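PDB 4I1D: ABC transporter substrate-binding protein from Bradyrhizobium japonicum, which probably binds small solutes in the periplasm for an ABC importer, perhaps polyamines by its family, and is seen here with D-malate. Local coordinates for residues D41-I46 / V60-G65; A13-Q18 / I34-I39. All blocks are in the same frame, centred on the assembly; numbering follows the deposited sequence.

Interaction 1. Residues D41-I46 / V60-G65; sequences DAWPAI and VDTPTG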
loop_
_atom_site.group_PDB
_atom_site.type_symbol
_atom_site.label_atom_id
_atom_site.label_comp_id
_atom_site.label_asym_id
_atom_site.label_seq_id
_atom_site.Cartn_x
_atom_site.Cartn_y
_atom_site.Cartn_z
ATOM N N ASP A 41 -22.371 6.034 17.591
ATOM C CA ASP A 41 -22.397 4.593 17.814
ATOM C C ASP A 41 -21.582 4.251 19.053
ATOM O O ASP A 41 -20.359 4.402 19.075
ATOM C CB ASP A 41 -21.855 3.842 16.590
ATOM C CG ASP A 41 -21.714 2.339 16.833
ATOM O OD1 ASP A 41 -22.332 1.822 17.790
ATOM O OD2 ASP A 41 -20.989 1.674 16.057
ATOM N N ALA A 42 -22.267 3.764 20.078
ATOM C CA ALA A 42 -21.642 3.566 21.376
ATOM C C ALA A 42 -20.846 2.273 21.490
ATOM O O ALA A 42 -20.038 2.121 22.398
ATOM C CB ALA A 42 -22.690 3.610 22.452
ATOM N N TRP A 43 -21.067 1.330 20.587
ATOM C CA TRP A 43 -20.600 -0.022 20.875
ATOM C C TRP A 43 -19.090 -0.261 20.852
ATOM O O TRP A 43 -18.556 -0.911 21.753
ATOM C CB TRP A 43 -21.451 -1.077 20.158
ATOM C CG TRP A 43 -22.757 -1.123 20.880
ATOM C CD1 TRP A 43 -23.853 -0.345 20.640
ATOM C CD2 TRP A 43 -23.067 -1.905 22.044
ATOM N NE1 TRP A 43 -24.845 -0.627 21.553
ATOM C CE2 TRP A 43 -24.389 -1.581 22.425
ATOM C CE3 TRP A 43 -22.367 -2.868 22.783
ATOM C CZ2 TRP A 43 -25.026 -2.185 23.517
ATOM C CZ3 TRP A 43 -23.000 -3.466 23.870
ATOM C CH2 TRP A 43 -24.317 -3.122 24.224
ATOM N N PRO A 44 -18.386 0.306 19.867
ATOM C CA PRO A 44 -16.932 0.136 19.959
ATOM C C PRO A 44 -16.396 0.645 21.298
ATOM O O PRO A 44 -15.504 0.024 21.878
ATOM C CB PRO A 44 -16.408 0.983 18.793
ATOM C CG PRO A 44 -17.529 0.947 17.787
ATOM C CD PRO A 44 -18.793 0.995 18.630
ATOM N N ALA A 45 -16.960 1.744 21.797
ATOM C CA ALA A 45 -16.496 2.324 23.049
ATOM C C ALA A 45 -16.898 1.463 24.243
ATOM O O ALA A 45 -16.122 1.279 25.181
ATOM C CB ALA A 45 -17.027 3.743 23.209
ATOM N N ILE A 46 -18.118 0.946 24.213
ATOM C CA ILE A 46 -18.581 0.071 25.277
ATOM C C ILE A 46 -17.651 -1.136 25.392
ATOM O O ILE A 46 -17.279 -1.535 26.497
ATOM C CB ILE A 46 -20.029 -0.388 25.042
ATOM C CG1 ILE A 46 -21.002 0.757 25.335
ATOM C CG2 ILE A 46 -20.372 -1.570 25.921
ATOM C CD1 ILE A 46 -22.402 0.496 24.788
ATOM N N VAL A 60 -26.483 3.568 28.899
ATOM C CA VAL A 60 -26.443 3.859 27.477
ATOM C C VAL A 60 -27.808 3.652 26.832
ATOM O O VAL A 60 -28.482 2.654 27.076
ATOM C CB VAL A 60 -25.404 2.978 26.765
ATOM C CG1 VAL A 60 -25.494 3.155 25.264
ATOM C CG2 VAL A 60 -24.006 3.334 27.268
ATOM N N ASP A 61 -28.211 4.628 26.030
ATOM C CA ASP A 61 -29.430 4.556 25.243
ATOM C C ASP A 61 -29.033 4.195 23.814
ATOM O O ASP A 61 -28.337 4.963 23.157
ATOM C CB ASP A 61 -30.122 5.915 25.257
ATOM C CG ASP A 61 -31.191 6.035 24.197
ATOM O OD1 ASP A 61 -31.936 5.048 24.005
ATOM O OD2 ASP A 61 -31.285 7.111 23.560
ATOM N N THR A 62 -29.469 3.032 23.334
ATOM C CA THR A 62 -28.996 2.535 22.043
ATOM C C THR A 62 -30.048 1.676 21.322
ATOM O O THR A 62 -30.932 1.107 21.969
ATOM C CB THR A 62 -27.695 1.725 22.259
ATOM O OG1 THR A 62 -27.046 1.479 21.004
ATOM C CG2 THR A 62 -28.004 0.402 22.948
ATOM N N PRO A 63 -29.966 1.581 19.977
ATOM C CA PRO A 63 -30.880 0.672 19.278
ATOM C C PRO A 63 -30.935 -0.698 19.940
ATOM O O PRO A 63 -29.921 -1.292 20.290
ATOM C CB PRO A 63 -30.276 0.585 17.871
ATOM C CG PRO A 63 -29.700 1.961 17.676
ATOM C CD PRO A 63 -29.115 2.326 19.028
ATOM N N THR A 64 -32.153 -1.180 20.102
ATOM C CA THR A 64 -32.453 -2.324 20.939
ATOM C C THR A 64 -31.659 -3.580 20.553
ATOM O O THR A 64 -31.271 -4.369 21.413
ATOM C CB THR A 64 -33.971 -2.577 20.901
ATOM O OG1 THR A 64 -34.640 -1.392 21.351
ATOM C CG2 THR A 64 -34.365 -3.735 21.773
ATOM N N GLY A 65 -31.394 -3.746 19.265
ATOM C CA GLY A 65 -30.681 -4.923 18.792
ATOM C C GLY A 65 -29.270 -5.032 19.339
ATOM O O GLY A 65 -28.765 -6.136 19.544
HETATM O O HOH W 1 -25.427 3.844 19.800
#

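Interaction 2. Residues A13-Q18 / I34-I39; sequences AYQAAQ and INQDSI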
loop_
_atom_site.group_PDB
_atom_site.type_symbol
_atom_site.label_atom_id
_atom_site.label_comp_id
_atom_site.label_asym_id
_atom_site.label_seq_id
_atom_site.Cartn_x
_atom_site.Cartn_y
_atom_site.Cartn_z
ATOM N N ALA A 13 -31.296 17.284 18.889
ATOM C CA ALA A 13 -32.649 17.600 19.352
ATOM C C ALA A 13 -33.189 16.469 20.218
ATOM O O ALA A 13 -33.860 16.703 21.229
ATOM C CB ALA A 13 -33.575 17.862 18.184
ATOM N N TYR A 14 -32.887 15.240 19.810
ATOM C CA TYR A 14 -33.318 14.047 20.538
ATOM C C TYR A 14 -32.858 14.048 21.999
ATOM O O TYR A 14 -33.675 13.890 22.901
ATOM C CB TYR A 14 -32.850 12.784 19.809
ATOM C CG TYR A 14 -33.071 11.480 20.552
ATOM C CD1 TYR A 14 -34.289 11.185 21.155
ATOM C CD2 TYR A 14 -32.061 10.530 20.621
ATOM C CE1 TYR A 14 -34.479 9.984 21.820
ATOM C CE2 TYR A 14 -32.242 9.336 21.270
ATOM C CZ TYR A 14 -33.444 9.059 21.875
ATOM O OH TYR A 14 -33.597 7.854 22.540
ATOM N N GLN A 15 -31.563 14.233 22.247
ATOM C CA GLN A 15 -31.077 14.218 23.632
ATOM C C GLN A 15 -31.561 15.441 24.415
ATOM O O GLN A 15 -31.750 15.374 25.630
ATOM C CB GLN A 15 -29.549 14.102 23.695
ATOM C CG GLN A 15 -28.997 13.810 25.092
ATOM C CD GLN A 15 -27.634 13.104 25.065
ATOM O OE1 GLN A 15 -27.270 12.462 24.079
ATOM N NE2 GLN A 15 -26.886 13.218 26.156
ATOM N N ALA A 16 -31.750 16.569 23.735
ATOM C CA ALA A 16 -32.254 17.748 24.439
ATOM C C ALA A 16 -33.687 17.477 24.924
ATOM O O ALA A 16 -34.084 17.893 26.012
ATOM C CB ALA A 16 -32.214 18.978 23.547
ATOM N N ALA A 17 -34.452 16.765 24.106
ATOM C CA ALA A 17 -35.839 16.450 24.439
ATOM C C ALA A 17 -35.895 15.482 25.614
ATOM O O ALA A 17 -36.766 15.597 26.473
ATOM C CB ALA A 17 -36.553 15.864 23.234
ATOM N N GLN A 18 -34.963 14.529 25.635
ATOM C CA GLN A 18 -34.856 13.571 26.726
ATOM C C GLN A 18 -34.570 14.288 28.023
ATOM O O GLN A 18 -35.039 13.893 29.092
ATOM C CB GLN A 18 -33.707 12.596 26.473
ATOM C CG GLN A 18 -33.926 11.626 25.331
ATOM C CD GLN A 18 -32.691 10.784 25.125
ATOM O OE1 GLN A 18 -32.249 10.117 26.049
ATOM N NE2 GLN A 18 -32.096 10.854 23.930
ATOM N N ILE A 34 -27.184 13.729 36.930
ATOM C CA ILE A 34 -27.012 12.945 35.715
ATOM C C ILE A 34 -26.031 13.646 34.788
ATOM O O ILE A 34 -26.364 14.649 34.163
ATOM C CB ILE A 34 -28.356 12.711 34.995
ATOM C CG1 ILE A 34 -29.401 12.216 36.001
ATOM C CG2 ILE A 34 -28.186 11.731 33.807
ATOM C CD1 ILE A 34 -30.730 11.832 35.385
ATOM N N ASN A 35 -24.808 13.136 34.719
ATOM C CA ASN A 35 -23.850 13.642 33.746
ATOM C C ASN A 35 -24.131 13.017 32.385
ATOM O O ASN A 35 -24.384 11.815 32.272
ATOM C CB ASN A 35 -22.425 13.349 34.196
ATOM C CG ASN A 35 -22.179 13.780 35.627
ATOM O OD1 ASN A 35 -21.895 12.954 36.496
ATOM N ND2 ASN A 35 -22.301 15.081 35.884
ATOM N N GLN A 36 -24.117 13.847 31.352
ATOM C CA GLN A 36 -24.480 13.398 30.019
ATOM C C GLN A 36 -23.271 13.254 29.124
ATOM O O GLN A 36 -22.288 13.981 29.263
ATOM C CB GLN A 36 -25.456 14.387 29.372
ATOM C CG GLN A 36 -26.837 14.428 30.014
ATOM C CD GLN A 36 -27.847 15.177 29.164
ATOM O OE1 GLN A 36 -27.833 15.079 27.931
ATOM N NE2 GLN A 36 -28.728 15.933 29.814
ATOM N N ASP A 37 -23.370 12.334 28.173
ATOM C CA ASP A 37 -22.402 12.249 27.093
ATOM C C ASP A 37 -23.189 11.877 25.837
ATOM O O ASP A 37 -24.382 11.553 25.923
ATOM C CB ASP A 37 -21.321 11.210 27.415
ATOM C CG ASP A 37 -20.004 11.486 26.694
ATOM O OD1 ASP A 37 -19.980 12.371 25.807
ATOM O OD2 ASP A 37 -18.993 10.816 27.010
ATOM N N SER A 38 -22.531 11.939 24.682
ATOM C CA SER A 38 -23.157 11.630 23.400
ATOM C C SER A 38 -22.175 10.943 22.474
ATOM O O SER A 38 -20.975 11.219 22.503
ATOM C CB SER A 38 -23.667 12.908 22.715
ATOM O OG SER A 38 -24.626 13.556 23.533
ATOM N N ILE A 39 -22.696 10.053 21.640
ATOM C CA ILE A 39 -21.893 9.395 20.630
ATOM C C ILE A 39 -22.842 8.783 19.600
ATOM O O ILE A 39 -23.915 8.285 19.958
ATOM C CB ILE A 39 -20.959 8.320 21.263
ATOM C CG1 ILE A 39 -19.885 7.878 20.263
ATOM C CG2 ILE A 39 -21.762 7.125 21.765
ATOM C CD1 ILE A 39 -18.817 6.983 20.862
#

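Interaction 1. Residues D41-I46 / V60-G65
Ala42, in the turn leading toward helix 43-51, opens the contact: its CB faces strand 59-63 and packs on CG1 of Val60 at 4.0 Å, while its backbone N donates to a water that also hydrogen-bonds Thr62 OG1. Ahead of it, Asp41 makes a capping bond in the turn that leads into the helix, OD1 taking a nearly straight bond from Trp43 N that arrives from above the carboxylate plane (56° out of it). Trp43 carries the polar part of the contact. Trp43 NE1 donates to Thr62 OG1 over 3.1 Å, the oxygen lying almost in the indole plane, although the N-H points somewhat off it (148°). Thr62 places OG1 opposite its own backbone N (chi1 -167°), which sends the hydroxyl to the indole edge; CG2 stays close too, 3.6 Å from Trp43 NE1. The hydroxyl thus holds both indole and water, and helps set how the ring is turned. The segments belong to the alpha/beta lobe of a periplasmic binding protein fold, where strand 59-63 runs between strands 4-9 and 219-235 and helix 43-51 packs against it. Tyr66 meets the indole at a steep angle, and Leu75 and Ile76 also touch it. One turn further on, Ile46 brings CD1 over the centre of the indole, 3.6 Å above its plane, and on to Val60, which it meets tip to tip, Val60 CG2 lying 4.1 Å from Ile46 CD1.

Interaction 2. Residues A13-Q18 / I34-I39
Gln15 reaches from helix 12-30 to strand 33-38 and spends both ends of its amide there. Gln15 NE2 uses its two hydrogens on the strand: one bond runs to Gln36 OE1 at 2.7 Å, the other to the backbone carbonyl oxygen of Asp37 at 3.0 Å. Both acceptors lie near the plane of the Gln15 amide, but the approach to each carbonyl differs: the donor is tilted just 16° from the Gln36 amide plane, whereas it stands well above that of the Asp37 carbonyl. On the other end, Gln15 OE1 accepts from Ser38 OG at 2.9 Å, with the hydroxyl above the amide plane rather than on a lone pair. Three bonds therefore fix the flip of the amide as well as its position. The reach comes from an extended chain, CG lying opposite the backbone N (chi1 -169°). The two glutamine side chains run alongside each other head to tail, with their amides nearly parallel.

In the next shell, Gly11 N also donates to Gln15 OE1, and Gln36 NE2 is bonded to Thr19 OG1, so Gln15 OE1 is also held by the backbone just before the helix, and Gln36 by Thr19 on the helix. Asp37 turns its side chain away from the helix, to Trp57 NE1 and to Arg208 of the second subunit; Ser38 OG also bonds Gly12 N of that subunit. Helix 12-30 is the crossover of the beta-alpha-beta unit that links the parallel strands 4-9 and 33-38, and its 13-18 turns run nearly antiparallel to strand 33-38 (163°), the axes 10.7 Å apart.

Interactions 1 and 2 follow one another along the chain, strand 33-38 of the second leading into helix 43-51 of the first, and their centres lie 14 Å apart. Strand 4-9 separates them in the sheet, pairing in parallel with both 33-38 and 59-63. They meet directly where Asp61 OD2 of the 60-65 segment comes 2.6 Å from Tyr14 OH of the 13-18 helix, a probable hydrogen bond; Ser9 OG on the intervening strand also bonds that carboxylate oxygen. The D-malate is closer to interaction 2, about 9 Å from the Gln15 side chain, than to interaction 1, about 12 Å from Ala42, and neither contact supplies a residue of its pocket.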